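Local atomic coordinates of beta-glucanase (Bacteroides thetaiotaomicron, PDB entry 6EUG), a protein that probably hydrolyses beta-1,3-galactosidic bonds of arabinogalactan with its glycoside hydrolase family 43 domain, the part of the protein described here. Residues Q134-S146 / P152-G164. Residues are numbered along the deposited sequence; the frame is centred on the assembly and turned at random.
Sequences QGYGPARAAVAVS and PYRFIRSGRVNPG. With GIM (glucoimidazole), chain B.
A141, V143 and V145 face G159, R157 and R154 as antiparallel hydrogen-bonded pairs, strands 140-146 and 154-159 running at 148° with their axes 4.6 Å apart at closest approach. The register slips by one residue between V143 and A144: V143 N donates to R157 O, whereas V143 O accepts from I156 N at 3.0 Å, so both I156 and R157 lie opposite V143. At the turn end, S146 CB sits over the centre of one face of the Y153 ring, 3.5 Å from the centroid, a CH-pi contact; the Y153 hydroxyl is bonded to P149 and S146 OG to S148, both in the connecting turn. V145 CG1 packs against I156 CD1 at 3.9 Å and also touches one face of the R154 guanidinium, offset toward its rim; the R154 chain bends at chi3 (57°), laying that group alongside V145. Toward the other end, R140 NH1 donates a hydrogen bond to S158 OG at 3.0 Å, in the guanidinium plane; D102 is hydrogen-bonded to the same hydroxyl. R160 is extended from CG to NE, which carries NE to P138 O at 2.9 Å in a nearly straight bond (171°); its NH2 adds a weak bond to G137 O. Together the two bonds hold the end of the type II' turn Q134-G137 and the residue after it; within that turn Y136 OH lies 3.3 Å from glucoimidazole O6 and bonds to E110. The evidence describes a beta hairpin with a classic beta bulge, forming the third and fourth strands of one four-stranded blade, 154-159 at its edge, in the five-bladed beta-propeller of family 43, its loop end at the ligand pocket.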
loop_
_atom_site.group_PDB
_atom_site.type_symbol
_atom_site.label_atom_id
_atom_site.label_comp_id
_atom_site.label_asym_id
_atom_site.label_seq_id
_atom_site.Cartn_x
_atom_site.Cartn_y
_atom_site.Cartn_z
ATOM N N GLN A 134 3.225 -6.848 20.070
ATOM C CA GLN A 134 2.840 -8.092 19.396
ATOM C C GLN A 134 3.604 -8.375 18.095
ATOM O O GLN A 134 3.217 -9.260 17.322
ATOM C CB GLN A 134 1.297 -8.135 19.190
ATOM C CG GLN A 134 0.553 -7.958 20.505
ATOM C CD GLN A 134 -0.899 -8.399 20.470
ATOM O OE1 GLN A 134 -1.251 -9.411 19.868
ATOM N NE2 GLN A 134 -1.757 -7.635 21.138
ATOM N N GLY A 135 4.710 -7.669 17.856
ATOM C CA GLY A 135 5.490 -7.850 16.616
ATOM C C GLY A 135 4.634 -7.551 15.373
ATOM O O GLY A 135 3.888 -6.588 15.348
ATOM N N TYR A 136 4.734 -8.390 14.355
ATOM C CA TYR A 136 3.858 -8.298 13.168
ATOM C C TYR A 136 2.732 -9.391 13.161
ATOM O O TYR A 136 2.113 -9.665 12.129
ATOM C CB TYR A 136 4.710 -8.326 11.869
ATOM C CG TYR A 136 5.446 -7.021 11.547
ATOM C CD1 TYR A 136 6.712 -6.770 12.058
ATOM C CD2 TYR A 136 4.886 -6.061 10.701
ATOM C CE1 TYR A 136 7.399 -5.591 11.776
ATOM C CE2 TYR A 136 5.560 -4.871 10.419
ATOM C CZ TYR A 136 6.836 -4.645 10.951
ATOM O OH TYR A 136 7.552 -3.482 10.704
ATOM N N GLY A 137 2.459 -9.994 14.310
ATOM C CA GLY A 137 1.395 -10.984 14.462
ATOM C C GLY A 137 -0.023 -10.558 14.088
ATOM O O GLY A 137 -0.666 -11.236 13.307
ATOM N N PRO A 138 -0.532 -9.449 14.669
ATOM C CA PRO A 138 -1.944 -9.105 14.444
ATOM C C PRO A 138 -2.416 -8.900 12.988
ATOM O O PRO A 138 -3.567 -9.195 12.682
ATOM C CB PRO A 138 -2.141 -7.840 15.305
ATOM C CG PRO A 138 -1.131 -8.003 16.402
ATOM C CD PRO A 138 0.063 -8.655 15.755
ATOM N N ALA A 139 -1.558 -8.329 12.126
ATOM C CA ALA A 139 -1.824 -8.151 10.706
ATOM C C ALA A 139 -3.158 -7.477 10.438
ATOM O O ALA A 139 -4.033 -8.056 9.771
ATOM C CB ALA A 139 -1.706 -9.497 9.965
ATOM N N ARG A 140 -3.309 -6.253 10.971
ATOM C CA ARG A 140 -4.558 -5.500 10.855
ATOM C C ARG A 140 -4.503 -4.305 9.873
ATOM O O ARG A 140 -3.414 -3.757 9.552
ATOM C CB ARG A 140 -4.967 -4.948 12.219
ATOM C CG ARG A 140 -5.307 -5.983 13.297
ATOM C CD ARG A 140 -5.850 -5.312 14.557
ATOM N NE ARG A 140 -6.308 -6.302 15.536
ATOM C CZ ARG A 140 -7.059 -6.037 16.596
ATOM N NH1 ARG A 140 -7.512 -4.813 16.834
ATOM N NH2 ARG A 140 -7.372 -7.015 17.434
ATOM N N ALA A 141 -5.694 -3.936 9.388
ATOM C CA ALA A 141 -5.899 -2.635 8.766
ATOM C C ALA A 141 -6.666 -1.759 9.738
ATOM O O ALA A 141 -7.574 -2.229 10.413
ATOM C CB ALA A 141 -6.652 -2.743 7.452
ATOM N N ALA A 142 -6.300 -0.494 9.773
ATOM C CA ALA A 142 -7.007 0.521 10.589
ATOM C C ALA A 142 -7.597 1.640 9.728
ATOM O O ALA A 142 -7.031 1.970 8.696
ATOM C CB ALA A 142 -6.059 1.100 11.606
ATOM N N VAL A 143 -8.666 2.288 10.225
ATOM C CA VAL A 143 -9.323 3.376 9.501
ATOM C C VAL A 143 -9.559 4.577 10.446
ATOM O O VAL A 143 -9.860 4.418 11.632
ATOM C CB VAL A 143 -10.630 2.905 8.812
ATOM C CG1 VAL A 143 -11.712 2.542 9.792
ATOM C CG2 VAL A 143 -11.174 3.956 7.847
ATOM N N ALA A 144 -9.324 5.765 9.894
ATOM C CA ALA A 144 -9.500 7.038 10.585
ATOM C C ALA A 144 -10.107 8.100 9.620
ATOM O O ALA A 144 -10.046 7.919 8.411
ATOM C CB ALA A 144 -8.155 7.501 11.146
ATOM N N VAL A 145 -10.704 9.189 10.174
ATOM C CA VAL A 145 -11.502 10.142 9.366
ATOM C C VAL A 145 -11.186 11.597 9.776
ATOM O O VAL A 145 -10.877 11.853 10.945
ATOM C CB VAL A 145 -13.013 9.812 9.478
ATOM C CG1 VAL A 145 -13.586 10.122 10.859
ATOM C CG2 VAL A 145 -13.824 10.532 8.386
ATOM N N SER A 146 -11.198 12.515 8.803
ATOM C CA SER A 146 -11.021 13.951 9.015
ATOM C C SER A 146 -11.975 14.789 8.122
ATOM O O SER A 146 -12.295 14.381 7.017
ATOM C CB SER A 146 -9.591 14.357 8.668
ATOM O OG SER A 146 -9.331 15.719 8.950
ATOM N N PRO A 152 -6.285 17.283 12.246
ATOM C CA PRO A 152 -6.130 15.897 12.719
ATOM C C PRO A 152 -7.233 14.899 12.316
ATOM O O PRO A 152 -8.411 15.266 12.178
ATOM C CB PRO A 152 -6.064 16.055 14.242
ATOM C CG PRO A 152 -6.869 17.294 14.523
ATOM C CD PRO A 152 -6.529 18.222 13.359
ATOM N N TYR A 153 -6.804 13.654 12.091
ATOM C CA TYR A 153 -7.676 12.516 11.885
ATOM C C TYR A 153 -8.082 11.868 13.219
ATOM O O TYR A 153 -7.275 11.777 14.176
ATOM C CB TYR A 153 -6.990 11.449 10.962
ATOM C CG TYR A 153 -6.881 11.900 9.506
ATOM C CD1 TYR A 153 -6.017 12.968 9.123
ATOM C CD2 TYR A 153 -7.674 11.312 8.499
ATOM C CE1 TYR A 153 -5.978 13.441 7.800
ATOM C CE2 TYR A 153 -7.606 11.767 7.159
ATOM C CZ TYR A 153 -6.757 12.804 6.802
ATOM O OH TYR A 153 -6.732 13.274 5.480
ATOM N N ARG A 154 -9.328 11.374 13.241
ATOM C CA ARG A 154 -9.906 10.631 14.375
ATOM C C ARG A 154 -9.936 9.105 14.068
ATOM O O ARG A 154 -10.613 8.671 13.132
ATOM C CB ARG A 154 -11.322 11.144 14.682
ATOM C CG ARG A 154 -12.124 10.290 15.680
ATOM C CD ARG A 154 -13.486 10.915 16.039
ATOM N NE ARG A 154 -14.382 11.183 14.895
ATOM C CZ ARG A 154 -15.207 10.307 14.291
ATOM N NH1 ARG A 154 -15.284 9.024 14.657
ATOM N NH2 ARG A 154 -15.967 10.728 13.286
ATOM N N PHE A 155 -9.227 8.315 14.892
ATOM C CA PHE A 155 -9.223 6.840 14.791
ATOM C C PHE A 155 -10.645 6.312 15.009
ATOM O O PHE A 155 -11.364 6.782 15.921
ATOM C CB PHE A 155 -8.270 6.203 15.852
ATOM C CG PHE A 155 -8.360 4.701 15.952
ATOM C CD1 PHE A 155 -7.635 3.894 15.081
ATOM C CD2 PHE A 155 -9.178 4.075 16.900
ATOM C CE1 PHE A 155 -7.717 2.510 15.145
ATOM C CE2 PHE A 155 -9.276 2.683 16.953
ATOM C CZ PHE A 155 -8.539 1.892 16.083
ATOM N N ILE A 156 -11.048 5.375 14.160
ATOM C CA ILE A 156 -12.350 4.696 14.294
ATOM C C ILE A 156 -12.201 3.275 14.808
ATOM O O ILE A 156 -12.763 2.943 15.829
ATOM C CB ILE A 156 -13.166 4.704 12.982
ATOM C CG1 ILE A 156 -13.407 6.130 12.509
ATOM C CG2 ILE A 156 -14.486 3.975 13.183
ATOM C CD1 ILE A 156 -13.995 6.223 11.114
ATOM N N ARG A 157 -11.538 2.401 14.052
ATOM C CA ARG A 157 -11.407 0.987 14.449
ATOM C C ARG A 157 -10.320 0.288 13.618
ATOM O O ARG A 157 -9.797 0.884 12.666
ATOM C CB ARG A 157 -12.752 0.253 14.320
ATOM C CG ARG A 157 -13.146 -0.055 12.884
ATOM C CD ARG A 157 -14.464 -0.808 12.730
ATOM N NE ARG A 157 -15.603 0.067 13.052
ATOM C CZ ARG A 157 -16.279 0.876 12.214
ATOM N NH1 ARG A 157 -17.286 1.604 12.716
ATOM N NH2 ARG A 157 -15.977 1.014 10.913
ATOM N N SER A 158 -9.938 -0.916 14.064
ATOM C CA SER A 158 -8.948 -1.752 13.364
ATOM C C SER A 158 -9.386 -3.200 13.425
ATOM O O SER A 158 -10.194 -3.601 14.290
ATOM C CB SER A 158 -7.528 -1.594 13.951
ATOM O OG SER A 158 -7.352 -2.298 15.188
ATOM N N GLY A 159 -8.856 -4.006 12.510
ATOM C CA GLY A 159 -9.180 -5.416 12.520
ATOM C C GLY A 159 -8.629 -6.122 11.294
ATOM O O GLY A 159 -8.173 -5.477 10.347
ATOM N N ARG A 160 -8.689 -7.452 11.323
ATOM C CA ARG A 160 -8.524 -8.269 10.128
ATOM C C ARG A 160 -9.796 -8.114 9.261
ATOM O O ARG A 160 -10.855 -7.605 9.732
ATOM C CB ARG A 160 -8.194 -9.738 10.476
ATOM C CG ARG A 160 -6.806 -9.963 11.092
ATOM C CD ARG A 160 -6.433 -11.430 11.248
ATOM N NE ARG A 160 -5.070 -11.552 11.777
ATOM C CZ ARG A 160 -4.421 -12.686 11.992
ATOM N NH1 ARG A 160 -4.998 -13.844 11.750
ATOM N NH2 ARG A 160 -3.173 -12.666 12.447
ATOM N N VAL A 161 -9.713 -8.566 8.019
ATOM C CA VAL A 161 -10.683 -8.169 6.992
ATOM C C VAL A 161 -11.763 -9.219 6.699
ATOM O O VAL A 161 -11.455 -10.375 6.429
ATOM C CB VAL A 161 -9.970 -7.771 5.682
ATOM C CG1 VAL A 161 -10.966 -7.247 4.655
ATOM C CG2 VAL A 161 -8.848 -6.737 5.922
ATOM N N ASN A 162 -13.030 -8.772 6.705
ATOM C CA ASN A 162 -14.187 -9.582 6.302
ATOM C C ASN A 162 -14.358 -10.922 7.076
ATOM O O ASN A 162 -14.466 -11.988 6.447
ATOM C CB ASN A 162 -14.205 -9.836 4.772
ATOM C CG ASN A 162 -14.557 -8.600 3.943
ATOM O OD1 ASN A 162 -13.884 -8.318 2.911
ATOM N ND2 ASN A 162 -15.592 -7.866 4.350
ATOM N N PRO A 163 -14.393 -10.872 8.422
ATOM C CA PRO A 163 -14.689 -12.124 9.178
ATOM C C PRO A 163 -15.922 -12.890 8.665
ATOM O O PRO A 163 -16.964 -12.262 8.342
ATOM C CB PRO A 163 -14.854 -11.632 10.626
ATOM C CG PRO A 163 -15.191 -10.187 10.509
ATOM C CD PRO A 163 -14.418 -9.690 9.313
ATOM N N GLY A 164 -15.753 -14.215 8.503
ATOM C CA GLY A 164 -16.814 -15.103 8.058
ATOM C C GLY A 164 -17.095 -15.197 6.552
ATOM O O GLY A 164 -17.910 -16.037 6.153
HETATM C C1 GIM B . 8.282 -5.034 4.413
HETATM C C2 GIM B . 7.246 -4.029 4.087
HETATM N N10 GIM B . 9.136 -4.984 5.450
HETATM C C3 GIM B . 7.526 -2.728 4.862
HETATM C C4 GIM B . 7.886 -3.079 6.336
HETATM C C5 GIM B . 9.220 -3.839 6.399
HETATM C C6 GIM B . 9.582 -4.303 7.809
HETATM C C7 GIM B . 9.492 -6.867 4.336
HETATM C C8 GIM B . 9.907 -6.104 5.409
HETATM N N1 GIM B . 8.490 -6.189 3.732
HETATM O O3 GIM B . 6.368 -1.879 4.860
HETATM O O2 GIM B . 7.127 -3.943 2.642
HETATM O O4 GIM B . 6.857 -3.837 7.022
HETATM O O6 GIM B . 8.690 -5.326 8.242
#